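Local coordinates for protein diguanylate cyclase DosC (Escherichia coli, PDB 4ZVA) that senses oxygen through a haem-binding globin domain and makes the second messenger cyclic di-GMP as a diguanylate cyclase, at residues A[23-28]-A[121-126]. Sequence-based numbering, arbitrary orientation.
Sequences AEIAVA and SDYSAA
Tyr123 reaches from the loop 121-124 to the helical segment 23-28, where its hydroxyl meets the carboxylate of Glu24. The one polar link is a weak hydrogen bond between Tyr123 OH and Glu24 OE1, 2.8 Å long. The acid oxygen comes in edge-on, close to the plane of the tyrosine ring, while the carboxylate itself stands almost perpendicular to the ring, the two planes 84° apart. Glu24 CG is anti to the backbone N (chi1 -166°), and a bend at chi2 brings the acid round to the hydroxyl, with CG itself 3.5 Å from Tyr123 OH. A long, flexible acid suits this exposed site, and tyrosine supplies both a polar tip and an apolar flank.

The apolar part belongs to Ile25, whose CD1 lies 4.2 Å from Tyr123 CE2, oblique to the ring, and 4.1 Å from Ser121 CB. Ser121 presents its methylene to the isoleucine while its OG is hydrogen-bonded to Ile118 O, in the last turn of helix 100-119. Were Tyr123 replaced by an alanine, Glu24 would probably lose this partner and one flank of Ile25 would probably be left uncovered.

Ile25 also packs on Leu114, Val117 and Ile118, so the contact joins helix 16-43 of the protoglobin-family domain to the turn between helices 100-119 and 125-147, the latter N-capped by Ser124.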
loop_
_atom_site.group_PDB
_atom_site.type_symbol
_atom_site.label_atom_id
_atom_site.label_comp_id
_atom_site.label_asym_id
_atom_site.label_seq_id
_atom_site.Cartn_x
_atom_site.Cartn_y
_atom_site.Cartn_z
ATOM N N ALA A 23 18.053 0.245 0.925
ATOM C CA ALA A 23 18.670 1.550 1.136
ATOM C C ALA A 23 19.435 1.993 -0.107
ATOM O O ALA A 23 19.421 3.167 -0.464
ATOM C CB ALA A 23 19.595 1.518 2.345
ATOM N N GLU A 24 20.095 1.044 -0.765
ATOM C CA GLU A 24 20.869 1.346 -1.966
ATOM C C GLU A 24 19.958 1.878 -3.064
ATOM O O GLU A 24 20.256 2.892 -3.693
ATOM C CB GLU A 24 21.623 0.100 -2.447
ATOM C CG GLU A 24 22.722 0.371 -3.475
ATOM C CD GLU A 24 22.209 0.471 -4.901
ATOM O OE1 GLU A 24 21.099 -0.031 -5.180
ATOM O OE2 GLU A 24 22.924 1.048 -5.747
ATOM N N ILE A 25 18.839 1.195 -3.276
ATOM C CA ILE A 25 17.851 1.614 -4.261
ATOM C C ILE A 25 17.343 3.016 -3.948
ATOM O O ILE A 25 17.227 3.859 -4.837
ATOM C CB ILE A 25 16.659 0.630 -4.318
ATOM C CG1 ILE A 25 17.090 -0.689 -4.960
ATOM C CG2 ILE A 25 15.504 1.227 -5.103
ATOM C CD1 ILE A 25 17.496 -0.556 -6.408
ATOM N N ALA A 26 17.055 3.262 -2.676
ATOM C CA ALA A 26 16.515 4.545 -2.245
ATOM C C ALA A 26 17.467 5.703 -2.548
ATOM O O ALA A 26 17.090 6.661 -3.212
ATOM C CB ALA A 26 16.189 4.502 -0.757
ATOM N N VAL A 27 18.694 5.619 -2.046
ATOM C CA VAL A 27 19.668 6.694 -2.238
ATOM C C VAL A 27 19.995 6.906 -3.717
ATOM O O VAL A 27 20.032 8.038 -4.191
ATOM C CB VAL A 27 20.964 6.415 -1.455
ATOM C CG1 VAL A 27 21.985 7.533 -1.671
ATOM C CG2 VAL A 27 20.656 6.262 0.028
ATOM N N ALA A 28 20.190 5.813 -4.450
ATOM C CA ALA A 28 20.594 5.894 -5.854
ATOM C C ALA A 28 19.494 6.461 -6.746
ATOM O O ALA A 28 19.777 7.054 -7.785
ATOM C CB ALA A 28 21.025 4.523 -6.364
ATOM N N SER A 121 16.998 -3.418 -11.317
ATOM C CA SER A 121 18.276 -3.598 -10.637
ATOM C C SER A 121 18.923 -4.905 -11.071
ATOM O O SER A 121 18.279 -5.745 -11.701
ATOM C CB SER A 121 18.095 -3.569 -9.119
ATOM O OG SER A 121 17.339 -4.680 -8.676
ATOM N N ASP A 122 20.190 -5.085 -10.712
ATOM C CA ASP A 122 20.920 -6.282 -11.105
ATOM C C ASP A 122 20.911 -7.328 -9.997
ATOM O O ASP A 122 21.647 -8.311 -10.051
ATOM C CB ASP A 122 22.360 -5.923 -11.484
ATOM C CG ASP A 122 22.434 -5.054 -12.728
ATOM O OD1 ASP A 122 21.639 -5.287 -13.663
ATOM O OD2 ASP A 122 23.283 -4.139 -12.769
ATOM N N TYR A 123 20.056 -7.119 -9.002
ATOM C CA TYR A 123 19.887 -8.082 -7.921
ATOM C C TYR A 123 19.157 -9.319 -8.434
ATOM O O TYR A 123 18.531 -9.276 -9.490
ATOM C CB TYR A 123 19.137 -7.439 -6.752
ATOM C CG TYR A 123 19.807 -6.188 -6.221
ATOM C CD1 TYR A 123 21.193 -6.106 -6.138
ATOM C CD2 TYR A 123 19.063 -5.084 -5.826
ATOM C CE1 TYR A 123 21.819 -4.971 -5.656
ATOM C CE2 TYR A 123 19.682 -3.938 -5.344
ATOM C CZ TYR A 123 21.061 -3.890 -5.262
ATOM O OH TYR A 123 21.688 -2.759 -4.786
ATOM N N SER A 124 19.236 -10.420 -7.692
ATOM C CA SER A 124 18.519 -11.634 -8.072
ATOM C C SER A 124 17.023 -11.443 -7.873
ATOM O O SER A 124 16.600 -10.529 -7.167
ATOM C CB SER A 124 19.008 -12.840 -7.266
ATOM O OG SER A 124 18.524 -12.798 -5.935
ATOM N N ALA A 125 16.227 -12.298 -8.507
ATOM C CA ALA A 125 14.776 -12.211 -8.391
ATOM C C ALA A 125 14.331 -12.379 -6.943
ATOM O O ALA A 125 13.426 -11.687 -6.482
ATOM C CB ALA A 125 14.112 -13.253 -9.276
ATOM N N ALA A 126 14.989 -13.283 -6.223
ATOM C CA ALA A 126 14.684 -13.508 -4.813
ATOM C C ALA A 126 14.983 -12.259 -3.992
ATOM O O ALA A 126 14.237 -11.911 -3.079
ATOM C CB ALA A 126 15.465 -14.699 -4.278
#